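Local coordinates for substrate-binding protein (PDB 6WPN) that probably binds a sugar or oligosaccharide in the periplasm of a marine cyanobacterium for uptake across the inner membrane, at residues Val186-Val189 with Glu195-Glu198; Ser206-Arg211 with Lys389-Ile394; Ala226-Leu231 with Thr397-Ala402. All coordinates share one frame; numbering follows the deposited sequence.

Contact 1. Residues Val186-Val189 with Glu195-Glu198; sequences VTVV and ELLE
Val188 CG2 and Leu196 CD2 come within 3.5 Å, tighter than an ordinary van der Waals approach, in a contact that no hydrogen bond crosses. The two side chains lie alongside each other and point the same way; Val188 CB is also close to Leu196 CD2, at 3.8 Å. Leu196 reaches the loop because its CG stands opposite the backbone N (chi1 -172°). Its other methyl, CD1, rests on Val186 CG1 at 3.8 Å, so the two branches of the leucine serve two different valines. Nearer the helix backbone, Val186 CG1 sits 3.7 Å from Leu196 CB, and the carbonyl oxygen of Thr187 meets that same CB at 3.7 Å. The second methyl of Val186, CG2, lies over a face of the Glu195 carboxylate, 3.8 Å from OE2, and the two side chains run at about a right angle. All five touching residues are buried. Trp228 of helix 219-233 packs on both Val186 and Leu196, while Tyr396 of helix 388-403 touches Val188 and Leu196 and hydrogen-bonds through its OH to the backbone N of Leu197. Within the loop, the backbone N of Val189 donates almost straight (168°) to Thr187 OG1, which also bonds to the carbonyl of Gln244: the loop leading into helix 195-202 is shaped by an ST turn.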
loop_
_atom_site.group_PDB
_atom_site.type_symbol
_atom_site.label_atom_id
_atom_site.label_comp_id
_atom_site.label_asym_id
_atom_site.label_seq_id
_atom_site.Cartn_x
_atom_site.Cartn_y
_atom_site.Cartn_z
ATOM N N VAL A 186 -6.202 -9.437 9.154
ATOM C CA VAL A 186 -6.244 -8.014 8.838
ATOM C C VAL A 186 -6.077 -7.248 10.143
ATOM O O VAL A 186 -6.891 -7.389 11.062
ATOM C CB VAL A 186 -7.541 -7.621 8.116
ATOM C CG1 VAL A 186 -7.554 -6.130 7.831
ATOM C CG2 VAL A 186 -7.687 -8.417 6.827
ATOM N N THR A 187 -5.017 -6.449 10.226
ATOM C CA THR A 187 -4.691 -5.765 11.464
ATOM C C THR A 187 -5.631 -4.588 11.703
ATOM O O THR A 187 -6.109 -3.939 10.767
ATOM C CB THR A 187 -3.240 -5.279 11.452
ATOM O OG1 THR A 187 -2.911 -4.736 12.736
ATOM C CG2 THR A 187 -3.029 -4.205 10.383
ATOM N N VAL A 188 -5.904 -4.328 12.978
ATOM C CA VAL A 188 -6.684 -3.176 13.401
ATOM C C VAL A 188 -5.863 -2.285 14.341
ATOM O O VAL A 188 -6.406 -1.492 15.104
ATOM C CB VAL A 188 -8.031 -3.628 14.013
ATOM C CG1 VAL A 188 -7.831 -4.346 15.325
ATOM C CG2 VAL A 188 -9.022 -2.475 14.156
ATOM N N VAL A 189 -4.539 -2.415 14.278
ATOM C CA VAL A 189 -3.617 -1.532 14.988
ATOM C C VAL A 189 -3.697 -0.181 14.287
ATOM O O VAL A 189 -3.411 -0.099 13.082
ATOM C CB VAL A 189 -2.190 -2.102 15.009
ATOM C CG1 VAL A 189 -1.201 -1.063 15.519
ATOM C CG2 VAL A 189 -2.144 -3.349 15.877
ATOM N N GLU A 195 -5.148 -1.868 5.173
ATOM C CA GLU A 195 -5.972 -2.851 4.479
ATOM C C GLU A 195 -7.383 -2.879 5.044
ATOM O O GLU A 195 -8.354 -3.052 4.303
ATOM C CB GLU A 195 -5.335 -4.239 4.565
ATOM C CG GLU A 195 -6.047 -5.280 3.706
ATOM C CD GLU A 195 -5.535 -6.689 3.931
ATOM O OE1 GLU A 195 -4.500 -6.847 4.623
ATOM O OE2 GLU A 195 -6.182 -7.639 3.429
ATOM N N LEU A 196 -7.516 -2.704 6.358
ATOM C CA LEU A 196 -8.841 -2.694 6.961
ATOM C C LEU A 196 -9.656 -1.510 6.460
ATOM O O LEU A 196 -10.795 -1.671 6.011
ATOM C CB LEU A 196 -8.713 -2.649 8.481
ATOM C CG LEU A 196 -9.989 -2.828 9.294
ATOM C CD1 LEU A 196 -10.580 -4.195 9.103
ATOM C CD2 LEU A 196 -9.664 -2.586 10.742
ATOM N N LEU A 197 -9.067 -0.315 6.489
ATOM C CA LEU A 197 -9.747 0.856 5.948
ATOM C C LEU A 197 -10.046 0.677 4.468
ATOM O O LEU A 197 -11.085 1.131 3.978
ATOM C CB LEU A 197 -8.901 2.107 6.173
ATOM C CG LEU A 197 -9.626 3.432 5.946
ATOM C CD1 LEU A 197 -10.747 3.590 6.964
ATOM C CD2 LEU A 197 -8.657 4.591 6.029
ATOM N N GLU A 198 -9.135 0.039 3.733
ATOM C CA GLU A 198 -9.392 -0.234 2.324
ATOM C C GLU A 198 -10.547 -1.216 2.147
ATOM O O GLU A 198 -11.323 -1.097 1.190
ATOM C CB GLU A 198 -8.125 -0.756 1.649
ATOM C CG GLU A 198 -7.018 0.288 1.523
ATOM C CD GLU A 198 -5.648 -0.330 1.293
ATOM O OE1 GLU A 198 -5.538 -1.570 1.362
ATOM O OE2 GLU A 198 -4.687 0.425 1.028
#

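Contact 2. Residues Ser206-Arg211 with Lys389-Ile394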
loop_
_atom_site.group_PDB
_atom_site.type_symbol
_atom_site.label_atom_id
_atom_site.label_comp_id
_atom_site.label_asym_id
_atom_site.label_seq_id
_atom_site.Cartn_x
_atom_site.Cartn_y
_atom_site.Cartn_z
ATOM N N SER A 206 -18.612 4.889 2.403
ATOM C CA SER A 206 -18.130 6.235 2.123
ATOM C C SER A 206 -17.556 6.811 3.410
ATOM O O SER A 206 -18.255 6.885 4.425
ATOM C CB SER A 206 -19.257 7.115 1.587
ATOM O OG SER A 206 -18.811 8.444 1.384
ATOM N N LEU A 207 -16.285 7.211 3.373
ATOM C CA LEU A 207 -15.612 7.656 4.589
ATOM C C LEU A 207 -15.852 9.137 4.879
ATOM O O LEU A 207 -16.310 9.488 5.971
ATOM C CB LEU A 207 -14.106 7.377 4.491
ATOM C CG LEU A 207 -13.655 5.921 4.352
ATOM C CD1 LEU A 207 -12.140 5.848 4.220
ATOM C CD2 LEU A 207 -14.139 5.069 5.517
ATOM N N LEU A 208 -15.565 10.011 3.912
ATOM C CA LEU A 208 -15.673 11.451 4.090
ATOM C C LEU A 208 -16.525 12.054 2.984
ATOM O O LEU A 208 -16.521 11.578 1.847
ATOM C CB LEU A 208 -14.295 12.127 4.069
ATOM C CG LEU A 208 -13.217 11.616 5.026
ATOM C CD1 LEU A 208 -11.917 12.377 4.812
ATOM C CD2 LEU A 208 -13.685 11.739 6.465
ATOM N N ASP A 209 -17.267 13.104 3.330
ATOM C CA ASP A 209 -17.977 13.879 2.325
ATOM C C ASP A 209 -17.143 15.089 1.913
ATOM O O ASP A 209 -16.013 15.290 2.370
ATOM C CB ASP A 209 -19.339 14.327 2.861
ATOM C CG ASP A 209 -19.230 15.193 4.119
ATOM O OD1 ASP A 209 -18.113 15.609 4.496
ATOM O OD2 ASP A 209 -20.278 15.466 4.735
ATOM N N ALA A 210 -17.712 15.917 1.039
ATOM C CA ALA A 210 -17.168 17.243 0.797
ATOM C C ALA A 210 -17.557 18.099 1.997
ATOM O O ALA A 210 -18.754 18.268 2.252
ATOM C CB ALA A 210 -17.697 17.827 -0.509
ATOM N N ARG A 211 -16.549 18.614 2.718
ATOM C CA ARG A 211 -16.598 19.344 3.993
ATOM C C ARG A 211 -15.774 18.572 5.012
ATOM O O ARG A 211 -15.580 19.031 6.143
ATOM C CB ARG A 211 -18.013 19.554 4.548
ATOM C CG ARG A 211 -18.773 20.748 3.984
ATOM C CD ARG A 211 -19.990 21.062 4.847
ATOM N NE ARG A 211 -19.697 21.971 5.953
ATOM C CZ ARG A 211 -20.245 21.870 7.161
ATOM N NH1 ARG A 211 -19.927 22.740 8.112
ATOM N NH2 ARG A 211 -21.101 20.891 7.424
ATOM N N LYS A 389 -5.138 9.539 8.107
ATOM C CA LYS A 389 -4.567 8.690 9.144
ATOM C C LYS A 389 -5.165 8.983 10.513
ATOM O O LYS A 389 -5.272 8.072 11.342
ATOM C CB LYS A 389 -3.046 8.835 9.166
ATOM C CG LYS A 389 -2.360 8.095 8.019
ATOM C CD LYS A 389 -2.602 6.588 8.117
ATOM C CE LYS A 389 -2.047 5.836 6.916
ATOM N NZ LYS A 389 -2.783 6.159 5.660
ATOM N N ARG A 390 -5.563 10.231 10.765
ATOM C CA ARG A 390 -6.349 10.520 11.960
ATOM C C ARG A 390 -7.667 9.757 11.921
ATOM O O ARG A 390 -8.094 9.175 12.925
ATOM C CB ARG A 390 -6.627 12.021 12.045
ATOM C CG ARG A 390 -7.456 12.457 13.245
ATOM C CD ARG A 390 -6.658 12.400 14.533
ATOM N NE ARG A 390 -5.534 13.335 14.456
ATOM C CZ ARG A 390 -4.643 13.533 15.421
ATOM N NH1 ARG A 390 -4.735 12.860 16.561
ATOM N NH2 ARG A 390 -3.663 14.412 15.246
ATOM N N LEU A 391 -8.318 9.747 10.755
ATOM C CA LEU A 391 -9.564 9.011 10.581
ATOM C C LEU A 391 -9.352 7.511 10.750
ATOM O O LEU A 391 -10.143 6.838 11.419
ATOM C CB LEU A 391 -10.148 9.319 9.203
ATOM C CG LEU A 391 -11.411 8.568 8.790
ATOM C CD1 LEU A 391 -12.586 9.034 9.631
ATOM C CD2 LEU A 391 -11.691 8.752 7.304
ATOM N N GLN A 392 -8.289 6.972 10.151
ATOM C CA GLN A 392 -7.993 5.552 10.310
ATOM C C GLN A 392 -7.808 5.188 11.776
ATOM O O GLN A 392 -8.320 4.161 12.239
ATOM C CB GLN A 392 -6.740 5.183 9.520
ATOM C CG GLN A 392 -6.243 3.776 9.806
ATOM C CD GLN A 392 -4.971 3.446 9.052
ATOM O OE1 GLN A 392 -4.901 3.595 7.834
ATOM N NE2 GLN A 392 -3.955 2.998 9.776
ATOM N N SER A 393 -7.073 6.015 12.519
ATOM C CA SER A 393 -6.815 5.716 13.923
ATOM C C SER A 393 -8.107 5.701 14.731
ATOM O O SER A 393 -8.304 4.826 15.581
ATOM C CB SER A 393 -5.825 6.727 14.495
ATOM O OG SER A 393 -5.536 6.426 15.848
ATOM N N ILE A 394 -8.992 6.671 14.491
ATOM C CA ILE A 394 -10.254 6.725 15.225
ATOM C C ILE A 394 -11.103 5.498 14.918
ATOM O O ILE A 394 -11.699 4.893 15.817
ATOM C CB ILE A 394 -11.002 8.035 14.910
ATOM C CG1 ILE A 394 -10.238 9.238 15.477
ATOM C CG2 ILE A 394 -12.419 7.996 15.457
ATOM C CD1 ILE A 394 -10.931 10.547 15.256
#
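Leu207, Leu208 and Leu391 meet through aliphatic carbons alone, with no flat group of either segment taking part; the side chain of Trp420 in helix 409-427 touches both Leu208 and Leu391. Leu391 CD2 is the focus. Leu208 and Leu391 reach toward each other tip to tip, methyl against methyl, with Leu208 CD2 3.7 Å from Leu391 CD2. The branch carbon Leu208 CG follows at 4.0 Å from the same methyl. From a second direction comes Leu207, nearest with its CB, 4.0 Å from Leu391 CD2, its CD1 a little farther off. Seen from that methyl, Leu208 CD2 and Leu207 CB are about 78° apart, so it sits against the bend between two successive loop residues. Leu391 extends CG opposite its backbone N (chi1 176°), which carries CD2 out from the helix; its CD1 stands farther back, 4.3 Å from Leu208 CD2. The backbones stay well apart, the nearest CA atoms being those of Leu207 and Leu391 at 8.6 Å, and the leucines bridge that gap without any hydrogen bond between the segments. The area buried is a modest 114 Å². The loop is tied to its own continuation by a backbone hydrogen bond between Leu207 and Ala215 and by Asp209 OD1, which accepts from the N of Arg213. Beyond the contact, Leu207 leans on Leu197 and Val201 of helix 195-202, so the loop between helices 195-202 and 219-233 is packed among helices 195-202, 388-403 and 409-427.

Contact 3. Residues Ala226-Leu231 with Thr397-Ala402; sequences AFWTDL and TQLQRA
Segments 226-231 of helix 219-233 and 397-402 of helix 388-403 run roughly the same way, their axes 9.4 Å apart at closest approach and crossing at -41°. This is helix-helix packing in one lobe of a fold consistent with the bacterial extracellular solute-binding proteins. Leu399 fits its two methyls beside neighbouring residues: CD2 lies 3.9 Å from Trp228 CB, and CD1 lies 3.5 Å from Thr229 OG1. The leucine and threonine side chains slide past one another in opposite directions. Trp228 gives only its base here, since with CG turned to the backbone N side (chi1 -69°) the indole leads away from segment 397-402; one of its faces carries Phe227 CD1, 3.6 Å above the plane. Thr229 is held by its hydroxyl, which hydrogen-bonds the carbonyl O of Phe225 one turn back, and the same OG1 packs against Ala402 CB at 3.6 Å. The backbones come nearest at this alanine, the CA atoms of Thr229 and Ala402 being 6.1 Å apart, consistent with its small side chain. Arg233 NH2 hydrogen-bonds to Ala402 O, and Thr229 CG2 rests 3.5 Å from that same carbonyl oxygen.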
loop_
_atom_site.group_PDB
_atom_site.type_symbol
_atom_site.label_atom_id
_atom_site.label_comp_id
_atom_site.label_asym_id
_atom_site.label_seq_id
_atom_site.Cartn_x
_atom_site.Cartn_y
_atom_site.Cartn_z
ATOM N N ALA A 226 -19.960 -4.253 11.696
ATOM C CA ALA A 226 -20.473 -5.531 12.178
ATOM C C ALA A 226 -19.723 -6.698 11.549
ATOM O O ALA A 226 -19.507 -7.729 12.198
ATOM C CB ALA A 226 -21.969 -5.637 11.890
ATOM N N PHE A 227 -19.332 -6.557 10.282
ATOM C CA PHE A 227 -18.582 -7.607 9.603
ATOM C C PHE A 227 -17.331 -7.978 10.388
ATOM O O PHE A 227 -17.120 -9.147 10.733
ATOM C CB PHE A 227 -18.221 -7.142 8.188
ATOM C CG PHE A 227 -17.409 -8.134 7.392
ATOM C CD1 PHE A 227 -16.023 -8.075 7.394
ATOM C CD2 PHE A 227 -18.033 -9.106 6.621
ATOM C CE1 PHE A 227 -15.270 -8.975 6.658
ATOM C CE2 PHE A 227 -17.288 -10.008 5.874
ATOM C CZ PHE A 227 -15.903 -9.944 5.893
ATOM N N TRP A 228 -16.504 -6.982 10.705
ATOM C CA TRP A 228 -15.239 -7.249 11.377
ATOM C C TRP A 228 -15.442 -7.586 12.847
ATOM O O TRP A 228 -14.726 -8.428 13.400
ATOM C CB TRP A 228 -14.313 -6.049 11.208
ATOM C CG TRP A 228 -13.869 -5.910 9.794
ATOM C CD1 TRP A 228 -14.257 -4.958 8.899
ATOM C CD2 TRP A 228 -12.969 -6.772 9.099
ATOM N NE1 TRP A 228 -13.644 -5.170 7.686
ATOM C CE2 TRP A 228 -12.847 -6.278 7.785
ATOM C CE3 TRP A 228 -12.251 -7.918 9.460
ATOM C CZ2 TRP A 228 -12.031 -6.885 6.837
ATOM C CZ3 TRP A 228 -11.446 -8.518 8.517
ATOM C CH2 TRP A 228 -11.341 -8.001 7.222
ATOM N N THR A 229 -16.418 -6.950 13.497
ATOM C CA THR A 229 -16.704 -7.273 14.889
ATOM C C THR A 229 -17.118 -8.733 15.031
ATOM O O THR A 229 -16.582 -9.466 15.871
ATOM C CB THR A 229 -17.803 -6.356 15.424
ATOM O OG1 THR A 229 -17.365 -4.995 15.357
ATOM C CG2 THR A 229 -18.134 -6.710 16.872
ATOM N N ASP A 230 -18.053 -9.180 14.189
ATOM C CA ASP A 230 -18.562 -10.545 14.286
ATOM C C ASP A 230 -17.484 -11.572 13.949
ATOM O O ASP A 230 -17.421 -12.638 14.571
ATOM C CB ASP A 230 -19.770 -10.715 13.362
ATOM C CG ASP A 230 -20.959 -9.872 13.791
ATOM O OD1 ASP A 230 -21.053 -9.523 14.989
ATOM O OD2 ASP A 230 -21.808 -9.561 12.926
ATOM N N LEU A 231 -16.627 -11.277 12.973
ATOM C CA LEU A 231 -15.539 -12.197 12.657
ATOM C C LEU A 231 -14.641 -12.409 13.871
ATOM O O LEU A 231 -14.297 -13.545 14.215
ATOM C CB LEU A 231 -14.727 -11.674 11.472
ATOM C CG LEU A 231 -15.292 -11.875 10.064
ATOM C CD1 LEU A 231 -14.296 -11.387 9.031
ATOM C CD2 LEU A 231 -15.640 -13.323 9.814
ATOM N N THR A 397 -9.521 2.281 16.433
ATOM C CA THR A 397 -9.650 2.258 17.889
ATOM C C THR A 397 -11.057 1.864 18.315
ATOM O O THR A 397 -11.230 1.035 19.217
ATOM C CB THR A 397 -9.280 3.617 18.481
ATOM O OG1 THR A 397 -7.896 3.891 18.231
ATOM C CG2 THR A 397 -9.544 3.635 19.982
ATOM N N GLN A 398 -12.076 2.472 17.705
ATOM C CA GLN A 398 -13.452 2.146 18.071
ATOM C C GLN A 398 -13.812 0.725 17.652
ATOM O O GLN A 398 -14.471 -0.002 18.403
ATOM C CB GLN A 398 -14.421 3.155 17.450
ATOM C CG GLN A 398 -14.283 4.571 17.996
ATOM C CD GLN A 398 -14.264 4.618 19.515
ATOM O OE1 GLN A 398 -15.057 3.952 20.185
ATOM N NE2 GLN A 398 -13.360 5.420 20.068
ATOM N N LEU A 399 -13.382 0.308 16.460
ATOM C CA LEU A 399 -13.640 -1.063 16.037
ATOM C C LEU A 399 -12.985 -2.045 16.997
ATOM O O LEU A 399 -13.561 -3.090 17.323
ATOM C CB LEU A 399 -13.127 -1.279 14.613
ATOM C CG LEU A 399 -13.287 -2.688 14.034
ATOM C CD1 LEU A 399 -14.747 -3.102 14.028
ATOM C CD2 LEU A 399 -12.717 -2.761 12.634
ATOM N N GLN A 400 -11.810 -1.685 17.509
ATOM C CA GLN A 400 -11.107 -2.538 18.456
ATOM C C GLN A 400 -11.903 -2.719 19.741
ATOM O O GLN A 400 -11.962 -3.824 20.293
ATOM C CB GLN A 400 -9.737 -1.932 18.740
ATOM C CG GLN A 400 -8.763 -2.837 19.432
ATOM C CD GLN A 400 -7.363 -2.255 19.407
ATOM O OE1 GLN A 400 -6.943 -1.671 18.404
ATOM N NE2 GLN A 400 -6.635 -2.407 20.511
ATOM N N ARG A 401 -12.536 -1.649 20.226
ATOM C CA ARG A 401 -13.381 -1.762 21.411
ATOM C C ARG A 401 -14.568 -2.683 21.168
ATOM O O ARG A 401 -15.015 -3.376 22.088
ATOM C CB ARG A 401 -13.877 -0.383 21.843
ATOM C CG ARG A 401 -12.784 0.591 22.230
ATOM C CD ARG A 401 -13.388 1.945 22.520
ATOM N NE ARG A 401 -14.171 1.925 23.746
ATOM C CZ ARG A 401 -15.047 2.864 24.086
ATOM N NH1 ARG A 401 -15.262 3.888 23.274
ATOM N NH2 ARG A 401 -15.707 2.778 25.235
ATOM N N ALA A 402 -15.102 -2.692 19.948
ATOM C CA ALA A 402 -16.245 -3.545 19.655
ATOM C C ALA A 402 -15.837 -5.000 19.479
ATOM O O ALA A 402 -16.594 -5.902 19.858
ATOM C CB ALA A 402 -16.968 -3.048 18.404
#

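The contacts lie in one lobe. Along the chain, contact 1 closes before the other two open, while the segments of contacts 2 and 3 alternate: loop 206-211, helix 219-233, then two successive pieces of helix 388-403. That helix serves contacts 2 and 3 directly, with centres about 17 Å apart, and also packs on contact 1 through Tyr396. Contact 1 lies about 11 Å from contact 3 and about 14 Å from contact 2, centre to centre. Its Leu196 CD2 meets Leu399 CD2 at 3.6 Å, and Leu197 CD1 meets Leu207 CD1 at 3.8 Å. A late helix thus packs on two helices and their connecting loop from more than 150 residues earlier, joining distant sequence into one lobe.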